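PDB 1X0U: hypothetical methylmalonyl-CoA decarboxylase alpha subunit from Sulfolobus tokodaii, which is of unknown function but belongs to the carboxyl transferase family of the ClpP/crotonase clan, with six chains in its assembly. Local coordinates for residues A[501-504]-A[505-508]; A[291-294]-A[295-299]; A[476-479]-A[480-484]; A[246-249]-A[250-253]. All coordinates share one frame; numbering follows the deposited sequence.

Contact 1 of 4, residues A[501-504]-A[505-508]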
loop_
_atom_site.group_PDB
_atom_site.type_symbol
_atom_site.label_atom_id
_atom_site.label_comp_id
_atom_site.label_asym_id
_atom_site.label_seq_id
_atom_site.Cartn_x
_atom_site.Cartn_y
_atom_site.Cartn_z
ATOM N N GLY A 501 27.582 13.461 -11.125
ATOM C CA GLY A 501 26.693 13.472 -9.975
ATOM C C GLY A 501 25.268 13.080 -10.352
ATOM O O GLY A 501 24.661 12.212 -9.716
ATOM N N LEU A 502 24.731 13.721 -11.388
ATOM C CA LEU A 502 23.380 13.422 -11.844
ATOM C C LEU A 502 23.266 11.958 -12.276
ATOM O O LEU A 502 22.305 11.285 -11.923
ATOM C CB LEU A 502 22.980 14.344 -13.005
ATOM C CG LEU A 502 22.859 15.842 -12.708
ATOM C CD1 LEU A 502 22.332 16.558 -13.942
ATOM C CD2 LEU A 502 21.929 16.068 -11.528
ATOM N N GLU A 503 24.246 11.479 -13.040
ATOM C CA GLU A 503 24.280 10.091 -13.512
ATOM C C GLU A 503 24.081 9.127 -12.348
ATOM O O GLU A 503 23.318 8.157 -12.441
ATOM C CB GLU A 503 25.631 9.806 -14.176
ATOM C CG GLU A 503 25.973 8.325 -14.385
ATOM C CD GLU A 503 25.400 7.763 -15.669
ATOM O OE1 GLU A 503 25.630 6.566 -15.958
ATOM O OE2 GLU A 503 24.721 8.522 -16.392
ATOM N N MET A 504 24.787 9.399 -11.255
ATOM C CA MET A 504 24.719 8.577 -10.059
ATOM C C MET A 504 23.385 8.769 -9.332
ATOM O O MET A 504 22.799 7.819 -8.829
ATOM C CB MET A 504 25.902 8.934 -9.144
ATOM C CG MET A 504 25.974 8.198 -7.805
ATOM S SD MET A 504 24.885 8.880 -6.528
ATOM C CE MET A 504 25.785 10.356 -6.042
ATOM N N LEU A 505 22.895 10.002 -9.311
ATOM C CA LEU A 505 21.651 10.331 -8.630
ATOM C C LEU A 505 20.328 10.071 -9.361
ATOM O O LEU A 505 19.266 10.181 -8.749
ATOM C CB LEU A 505 21.697 11.795 -8.211
ATOM C CG LEU A 505 22.806 12.121 -7.213
ATOM C CD1 LEU A 505 22.903 13.623 -7.000
ATOM C CD2 LEU A 505 22.526 11.393 -5.903
ATOM N N LYS A 506 20.380 9.718 -10.643
ATOM C CA LYS A 506 19.154 9.503 -11.413
ATOM C C LYS A 506 18.186 8.512 -10.791
ATOM O O LYS A 506 16.971 8.686 -10.889
ATOM C CB LYS A 506 19.479 9.072 -12.851
ATOM C CG LYS A 506 20.319 7.807 -12.966
ATOM C CD LYS A 506 20.672 7.495 -14.427
ATOM C CE LYS A 506 21.717 6.382 -14.524
ATOM N NZ LYS A 506 21.971 5.950 -15.933
ATOM N N THR A 507 18.716 7.477 -10.148
ATOM C CA THR A 507 17.863 6.469 -9.522
ATOM C C THR A 507 17.624 6.733 -8.039
ATOM O O THR A 507 17.262 5.828 -7.299
ATOM C CB THR A 507 18.461 5.065 -9.681
ATOM O OG1 THR A 507 19.874 5.125 -9.466
ATOM C CG2 THR A 507 18.195 4.532 -11.077
ATOM N N LYS A 508 17.821 7.981 -7.620
ATOM C CA LYS A 508 17.631 8.385 -6.231
ATOM C C LYS A 508 16.194 8.213 -5.740
ATOM O O LYS A 508 15.250 8.609 -6.419
ATOM C CB LYS A 508 18.027 9.853 -6.056
ATOM C CG LYS A 508 17.817 10.388 -4.640
ATOM C CD LYS A 508 17.931 11.913 -4.585
ATOM C CE LYS A 508 17.710 12.423 -3.174
ATOM N NZ LYS A 508 17.771 13.892 -3.105
HETATM O O HOH W 1 23.326 5.233 -9.538
#

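Contact 2 of 4, residues A[291-294]-A[295-299]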
loop_
_atom_site.group_PDB
_atom_site.type_symbol
_atom_site.label_atom_id
_atom_site.label_comp_id
_atom_site.label_asym_id
_atom_site.label_seq_id
_atom_site.Cartn_x
_atom_site.Cartn_y
_atom_site.Cartn_z
ATOM N N MET A 291 26.414 35.972 -14.058
ATOM C CA MET A 291 26.155 34.595 -13.624
ATOM C C MET A 291 25.571 33.760 -14.762
ATOM O O MET A 291 25.793 32.544 -14.841
ATOM C CB MET A 291 25.195 34.584 -12.421
ATOM C CG MET A 291 24.765 33.184 -11.936
ATOM S SD MET A 291 26.106 32.120 -11.301
ATOM C CE MET A 291 26.097 30.823 -12.496
ATOM N N ARG A 292 24.838 34.414 -15.656
ATOM C CA ARG A 292 24.237 33.708 -16.780
ATOM C C ARG A 292 25.316 33.150 -17.694
ATOM O O ARG A 292 25.100 32.165 -18.392
ATOM C CB ARG A 292 23.335 34.637 -17.598
ATOM C CG ARG A 292 22.105 35.130 -16.873
ATOM C CD ARG A 292 21.093 35.721 -17.862
ATOM N NE ARG A 292 19.853 36.091 -17.188
ATOM C CZ ARG A 292 19.732 37.141 -16.387
ATOM N NH1 ARG A 292 20.776 37.932 -16.172
ATOM N NH2 ARG A 292 18.576 37.388 -15.783
ATOM N N GLU A 293 26.481 33.786 -17.698
ATOM C CA GLU A 293 27.559 33.329 -18.557
ATOM C C GLU A 293 28.093 32.016 -18.041
ATOM O O GLU A 293 28.525 31.161 -18.812
ATOM C CB GLU A 293 28.679 34.373 -18.635
ATOM C CG GLU A 293 29.799 33.961 -19.564
ATOM C CD GLU A 293 29.297 33.633 -20.956
ATOM O OE1 GLU A 293 29.864 32.717 -21.588
ATOM O OE2 GLU A 293 28.340 34.294 -21.424
ATOM N N ILE A 294 28.051 31.844 -16.728
ATOM C CA ILE A 294 28.511 30.607 -16.129
ATOM C C ILE A 294 27.531 29.488 -16.475
ATOM O O ILE A 294 27.951 28.370 -16.788
ATOM C CB ILE A 294 28.644 30.738 -14.599
ATOM C CG1 ILE A 294 29.696 31.804 -14.265
ATOM C CG2 ILE A 294 29.029 29.400 -14.000
ATOM C CD1 ILE A 294 29.934 32.007 -12.771
ATOM N N ILE A 295 26.229 29.778 -16.441
ATOM C CA ILE A 295 25.271 28.731 -16.778
ATOM C C ILE A 295 25.435 28.317 -18.245
ATOM O O ILE A 295 25.519 27.125 -18.532
ATOM C CB ILE A 295 23.768 29.141 -16.519
ATOM C CG1 ILE A 295 23.337 30.233 -17.485
ATOM C CG2 ILE A 295 23.571 29.637 -15.087
ATOM C CD1 ILE A 295 21.919 30.747 -17.230
ATOM N N TYR A 296 25.504 29.280 -19.172
ATOM C CA TYR A 296 25.645 28.924 -20.589
ATOM C C TYR A 296 26.868 28.038 -20.795
ATOM O O TYR A 296 26.847 27.115 -21.611
ATOM C CB TYR A 296 25.784 30.161 -21.499
ATOM C CG TYR A 296 24.709 31.215 -21.334
ATOM C CD1 TYR A 296 23.386 30.859 -21.066
ATOM C CD2 TYR A 296 25.015 32.572 -21.446
ATOM C CE1 TYR A 296 22.395 31.828 -20.908
ATOM C CE2 TYR A 296 24.030 33.550 -21.292
ATOM C CZ TYR A 296 22.725 33.169 -21.022
ATOM O OH TYR A 296 21.747 34.124 -20.858
ATOM N N LYS A 297 27.935 28.330 -20.060
ATOM C CA LYS A 297 29.166 27.557 -20.168
ATOM C C LYS A 297 29.000 26.137 -19.649
ATOM O O LYS A 297 29.671 25.227 -20.117
ATOM C CB LYS A 297 30.301 28.227 -19.382
ATOM C CG LYS A 297 31.383 28.920 -20.221
ATOM C CD LYS A 297 31.204 30.434 -20.246
ATOM C CE LYS A 297 32.527 31.161 -20.528
ATOM N NZ LYS A 297 33.216 30.679 -21.766
ATOM N N ILE A 298 28.112 25.939 -18.681
ATOM C CA ILE A 298 27.934 24.604 -18.123
ATOM C C ILE A 298 26.989 23.693 -18.881
ATOM O O ILE A 298 27.266 22.508 -19.046
ATOM C CB ILE A 298 27.435 24.653 -16.661
ATOM C CG1 ILE A 298 28.462 25.357 -15.776
ATOM C CG2 ILE A 298 27.199 23.225 -16.148
ATOM C CD1 ILE A 298 27.941 25.736 -14.413
ATOM N N VAL A 299 25.880 24.248 -19.357
ATOM C CA VAL A 299 24.858 23.447 -20.028
ATOM C C VAL A 299 25.038 23.169 -21.510
ATOM O O VAL A 299 25.795 23.848 -22.196
ATOM C CB VAL A 299 23.485 24.083 -19.815
ATOM C CG1 VAL A 299 23.258 24.284 -18.328
ATOM C CG2 VAL A 299 23.409 25.428 -20.544
#

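Contact 3 of 4, residues A[476-479]-A[480-484]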
loop_
_atom_site.group_PDB
_atom_site.type_symbol
_atom_site.label_atom_id
_atom_site.label_comp_id
_atom_site.label_asym_id
_atom_site.label_seq_id
_atom_site.Cartn_x
_atom_site.Cartn_y
_atom_site.Cartn_z
ATOM N N PRO A 476 36.810 28.012 0.874
ATOM C CA PRO A 476 35.944 26.834 0.932
ATOM C C PRO A 476 36.598 25.648 1.622
ATOM O O PRO A 476 35.965 24.617 1.819
ATOM C CB PRO A 476 35.696 26.543 -0.532
ATOM C CG PRO A 476 37.086 26.760 -1.094
ATOM C CD PRO A 476 37.552 28.043 -0.402
ATOM N N TYR A 477 37.867 25.795 1.984
ATOM C CA TYR A 477 38.603 24.707 2.612
ATOM C C TYR A 477 38.239 24.415 4.064
ATOM O O TYR A 477 38.368 23.284 4.518
ATOM C CB TYR A 477 40.103 24.967 2.470
ATOM C CG TYR A 477 40.529 25.037 1.020
ATOM C CD1 TYR A 477 40.331 23.955 0.168
ATOM C CD2 TYR A 477 41.088 26.200 0.489
ATOM C CE1 TYR A 477 40.674 24.024 -1.174
ATOM C CE2 TYR A 477 41.433 26.279 -0.852
ATOM C CZ TYR A 477 41.223 25.187 -1.680
ATOM O OH TYR A 477 41.546 25.260 -3.022
ATOM N N TRP A 478 37.786 25.425 4.798
ATOM C CA TRP A 478 37.396 25.211 6.187
ATOM C C TRP A 478 36.169 24.304 6.190
ATOM O O TRP A 478 36.117 23.308 6.916
ATOM C CB TRP A 478 37.029 26.530 6.851
ATOM C CG TRP A 478 36.796 26.421 8.319
ATOM C CD1 TRP A 478 37.723 26.575 9.312
ATOM C CD2 TRP A 478 35.543 26.190 8.971
ATOM N NE1 TRP A 478 37.122 26.468 10.544
ATOM C CE2 TRP A 478 35.786 26.230 10.365
ATOM C CE3 TRP A 478 34.238 25.955 8.516
ATOM C CZ2 TRP A 478 34.767 26.049 11.310
ATOM C CZ3 TRP A 478 33.222 25.774 9.458
ATOM C CH2 TRP A 478 33.496 25.823 10.839
ATOM N N ALA A 479 35.182 24.666 5.374
ATOM C CA ALA A 479 33.958 23.884 5.266
ATOM C C ALA A 479 34.288 22.491 4.753
ATOM O O ALA A 479 33.739 21.503 5.234
ATOM C CB ALA A 479 32.974 24.570 4.321
ATOM N N ALA A 480 35.184 22.409 3.773
ATOM C CA ALA A 480 35.560 21.110 3.225
ATOM C C ALA A 480 36.273 20.271 4.291
ATOM O O ALA A 480 36.192 19.035 4.281
ATOM C CB ALA A 480 36.458 21.282 1.998
ATOM N N GLU A 481 36.967 20.929 5.216
ATOM C CA GLU A 481 37.647 20.182 6.271
ATOM C C GLU A 481 36.621 19.666 7.277
ATOM O O GLU A 481 36.860 18.687 7.966
ATOM C CB GLU A 481 38.701 21.052 6.966
ATOM C CG GLU A 481 40.002 21.144 6.182
ATOM C CD GLU A 481 40.985 22.144 6.762
ATOM O OE1 GLU A 481 42.117 22.231 6.241
ATOM O OE2 GLU A 481 40.629 22.853 7.724
ATOM N N LYS A 482 35.467 20.321 7.334
ATOM C CA LYS A 482 34.397 19.904 8.239
ATOM C C LYS A 482 33.425 18.974 7.516
ATOM O O LYS A 482 32.361 18.649 8.037
ATOM C CB LYS A 482 33.647 21.126 8.778
ATOM C CG LYS A 482 34.550 22.133 9.466
ATOM C CD LYS A 482 35.393 21.456 10.550
ATOM C CE LYS A 482 36.325 22.451 11.230
ATOM N NZ LYS A 482 37.167 21.799 12.280
ATOM N N GLY A 483 33.799 18.560 6.309
ATOM C CA GLY A 483 32.962 17.670 5.522
ATOM C C GLY A 483 31.711 18.311 4.944
ATOM O O GLY A 483 30.945 17.650 4.250
ATOM N N LEU A 484 31.510 19.600 5.200
ATOM C CA LEU A 484 30.322 20.287 4.705
ATOM C C LEU A 484 30.232 20.353 3.190
ATOM O O LEU A 484 29.131 20.427 2.635
ATOM C CB LEU A 484 30.242 21.691 5.306
ATOM C CG LEU A 484 30.244 21.680 6.838
ATOM C CD1 LEU A 484 29.895 23.061 7.376
ATOM C CD2 LEU A 484 29.222 20.651 7.330
#

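Contact 4 of 4, residues A[246-249]-A[250-253]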
loop_
_atom_site.group_PDB
_atom_site.type_symbol
_atom_site.label_atom_id
_atom_site.label_comp_id
_atom_site.label_asym_id
_atom_site.label_seq_id
_atom_site.Cartn_x
_atom_site.Cartn_y
_atom_site.Cartn_z
ATOM N N THR A 246 5.543 27.567 -25.603
ATOM C CA THR A 246 4.897 26.459 -24.904
ATOM C C THR A 246 5.462 25.128 -25.397
ATOM O O THR A 246 5.687 24.213 -24.597
ATOM C CB THR A 246 3.359 26.429 -25.082
ATOM O OG1 THR A 246 3.044 26.030 -26.418
ATOM C CG2 THR A 246 2.747 27.785 -24.795
ATOM N N LYS A 247 5.697 25.014 -26.700
ATOM C CA LYS A 247 6.272 23.783 -27.250
ATOM C C LYS A 247 7.650 23.541 -26.649
ATOM O O LYS A 247 8.024 22.411 -26.357
ATOM C CB LYS A 247 6.441 23.867 -28.765
ATOM C CG LYS A 247 5.181 23.802 -29.586
ATOM C CD LYS A 247 5.576 23.852 -31.054
ATOM C CE LYS A 247 4.386 23.732 -31.972
ATOM N NZ LYS A 247 4.838 23.622 -33.389
ATOM N N ARG A 248 8.411 24.617 -26.478
ATOM C CA ARG A 248 9.754 24.503 -25.924
ATOM C C ARG A 248 9.683 24.142 -24.442
ATOM O O ARG A 248 10.470 23.324 -23.952
ATOM C CB ARG A 248 10.519 25.812 -26.115
ATOM C CG ARG A 248 12.001 25.674 -25.810
ATOM C CD ARG A 248 12.729 27.006 -25.818
ATOM N NE ARG A 248 14.090 26.843 -25.311
ATOM C CZ ARG A 248 14.870 27.847 -24.930
ATOM N NH1 ARG A 248 14.427 29.096 -24.998
ATOM N NH2 ARG A 248 16.090 27.600 -24.474
ATOM N N LEU A 249 8.737 24.749 -23.732
ATOM C CA LEU A 249 8.563 24.471 -22.316
ATOM C C LEU A 249 8.203 22.999 -22.148
ATOM O O LEU A 249 8.814 22.288 -21.357
ATOM C CB LEU A 249 7.452 25.350 -21.737
ATOM C CG LEU A 249 7.169 25.168 -20.247
ATOM C CD1 LEU A 249 8.474 25.375 -19.462
ATOM C CD2 LEU A 249 6.088 26.162 -19.797
ATOM N N LEU A 250 7.211 22.536 -22.902
ATOM C CA LEU A 250 6.789 21.137 -22.819
ATOM C C LEU A 250 7.941 20.172 -23.083
ATOM O O LEU A 250 8.018 19.106 -22.458
ATOM C CB LEU A 250 5.663 20.854 -23.815
ATOM C CG LEU A 250 4.264 21.373 -23.481
ATOM C CD1 LEU A 250 3.384 21.246 -24.719
ATOM C CD2 LEU A 250 3.673 20.588 -22.306
ATOM N N SER A 251 8.830 20.540 -24.006
ATOM C CA SER A 251 9.966 19.682 -24.339
ATOM C C SER A 251 10.838 19.394 -23.122
ATOM O O SER A 251 11.541 18.395 -23.097
ATOM C CB SER A 251 10.828 20.310 -25.448
ATOM O OG SER A 251 11.541 21.452 -24.988
ATOM N N TYR A 252 10.790 20.257 -22.111
ATOM C CA TYR A 252 11.602 20.049 -20.913
ATOM C C TYR A 252 10.871 19.260 -19.820
ATOM O O TYR A 252 11.492 18.789 -18.855
ATOM C CB TYR A 252 12.036 21.396 -20.314
ATOM C CG TYR A 252 13.131 22.121 -21.072
ATOM C CD1 TYR A 252 14.444 21.644 -21.076
ATOM C CD2 TYR A 252 12.855 23.293 -21.770
ATOM C CE1 TYR A 252 15.451 22.316 -21.755
ATOM C CE2 TYR A 252 13.855 23.973 -22.455
ATOM C CZ TYR A 252 15.145 23.482 -22.445
ATOM O OH TYR A 252 16.113 24.151 -23.141
ATOM N N LEU A 253 9.562 19.106 -19.971
ATOM C CA LEU A 253 8.773 18.426 -18.948
ATOM C C LEU A 253 8.282 17.023 -19.288
ATOM O O LEU A 253 8.137 16.663 -20.457
ATOM C CB LEU A 253 7.564 19.308 -18.586
ATOM C CG LEU A 253 7.862 20.813 -18.502
ATOM C CD1 LEU A 253 6.591 21.591 -18.203
ATOM C CD2 LEU A 253 8.898 21.064 -17.422
#

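Contact 1 of 4, residues A[501-504]-A[505-508]
Met504 and Leu505, neighbours at the end of helix 494-505, make the tight side of this local contact. The methionine chain folds at its second and third torsions (-80° and -76°), which carries CE back to Leu505 CD2 at 3.4 Å, closer than carbons usually come. Flexible and unbranched, methionine can make such a fold, while the forked end of the leucine offers two methyls to different neighbours. Leu505 reaches Leu426 of strand 426-429 and Ile402 of strand 401-406, while Met504 also packs on Trp85 of a second subunit. A helical bond runs from Leu505 N to Gly501 O at 2.9 Å; the next, Lys506 N to Leu502 O, is weak. A type I turn from Leu505 to Lys508 continues the chain, closed by Lys508 N on Leu505 O at 2.9 Å.

The outer side is looser. Glu503 and Lys506 lie alongside one another and point the same way, but Glu503 OE1 and Lys506 NZ stay 3.7 Å apart, a long salt bridge; OE1 also has a weak, long ion pair with Lys87 of the second subunit. A water donates to Met504 O at 2.7 Å and, weakly, to Thr507 OG1, whose main partner is Val125 O of the second subunit. Specific fit thus probably comes largely from the buried hydrocarbon, whereas the distant charged pair probably adds only modest attraction.

Contact 2 of 4, residues A[291-294]-A[295-299]
The ring of Tyr296 stands over the backbone of Arg292 and beside the carboxylate of Glu293. Arg292 O is modelled under the middle of one face, 3.0 Å from the plane, though its exact position is doubtful because it crowds a neighbouring atom. At the ring edge, near its plane, Glu293 OE2 comes within 3.7 Å of Tyr296 CD2, and the carboxylate is turned 77° from the ring. The aliphatic part of Arg292 runs alongside the tyrosine, with CD 3.5 Å from Tyr296 OH, before its NE reaches a salt bridge with Glu306. A bend at the second torsion of Glu293 (55°) turns its carboxylate to the lysine chain: Glu293 OE1 is 3.0 Å from Lys297 CD but 3.9 Å from Lys297 NZ, a long salt bridge.

The other side is hydrocarbon. Met291 CE rests on Ile295 CG2 at 3.8 Å, the two chains crossing nearly at a right angle, while Ile294 and Ile298 run side by side. Beta-branched isoleucines, stiff and bulky, suit this buried strip, and both Met291 and Ile295 touch Leu366 of strand 363-369. Polar groups on one side and apolar ones on the other are the mark of an amphipathic helix packed on a beta-sheet.

Contact 3 of 4, residues A[476-479]-A[480-484]
Just past helix 477-481, Gly483, with a positive phi of 72° that a residue lacking a side chain takes easily, reverses the chain, and Leu484 N reaches back to Ala479 O at 2.9 Å while Gly483 N bonds to Ala480 O at 3.2 Å.

Among the side chains, Trp478 and Lys482 carry the contact. Lys482 CG sits over the indole face, 3.9 Å from the centroid of the six-membered ring and only 12° off its normal, a CH-pi contact. The bend at the second torsion of the lysine (-53°) then lays the rest of its chain across the indole, so that CE also comes over that face, toward the rim, at 3.9 Å from Trp478 CE2. A broad aromatic plate and a long aliphatic chain suit each other here, and Trp478 NE1 meanwhile hydrogen-bonds to Glu68 of a third subunit. Leu145 of that subunit packs on both Trp478 and Lys482, and Ala480 packs on Phe61 of the second subunit. Small Ala479 lets Leu484 approach, CB to CB at 4.1 Å. Pairing the residue just past the glycine with one inside the last turn, by backbone bond and apolar touch together, is typical of the Schellman motif, here ending a helix at subunit interfaces.

Contact 4 of 4, residues A[246-249]-A[250-253]
Arg248 and Tyr252, one helical turn apart, lie side by side and point the same way. The arginine sets CG opposite its backbone nitrogen (chi1 -169°) and continues extended to NE, which takes it past the tyrosine: NH2 stands 3.7 Å from Tyr252 OH, with the guanidinium and ring planes inclined by 49°. This is proximity only; the charge finds its partner in Glu303, through a salt bridge from NH2. A long arginine suits the place because it can pass the ring and still reach that acid.

Ser251 turns its hydroxyl back on the helix. With chi1 at 70°, OG falls between its own N and carbonyl carbon and donates to Arg248 O, at a modelled 2.4 Å so short that the exact length is doubtful. Leu249 holds CG opposite its N, and its CG meets Leu253 CD1 at 4.2 Å, the two chains crossing at a slant. Leu250 instead swings CG beside its N, 3.4 Å from Thr246 O, the carbonyl that Leu250 N bonds to at 2.8 Å. Leucines suit these three places because their branched apolar ends fill the buried side against the strands.

Leu249 and Leu250 both touch Ile167 of strand 166-170, while Leu249, Arg248 and Tyr252 pack on Leu305 of strand 305-307. Leu249 and Leu253 also meet Phe319 of strand 315-322, so the end of helix 239-252 bridges strands of the two sheets.

Along the chain the order is contact 4, contact 2, contact 3, contact 1, all within the carboxyl transferase domain, and none touches another. Contact 4, on helix 239-252, has side chains on strands of both seven-stranded sheets. Contacts 2 and 1 pack on the second sheet from helices 291-298 and 494-505, their centres about 21 Å apart; contacts 4 and 2 are about 20 Å apart. Contact 3, on helix 477-481, lies farthest from contact 4, about 39 Å between centres. Contacts 1 and 3 also meet a second subunit, contact 3 a third as well. Contact 1 thus joins the second sheet to a neighbouring subunit, contact 3 lies at subunit interfaces, and contacts 2 and 4 pack within one chain.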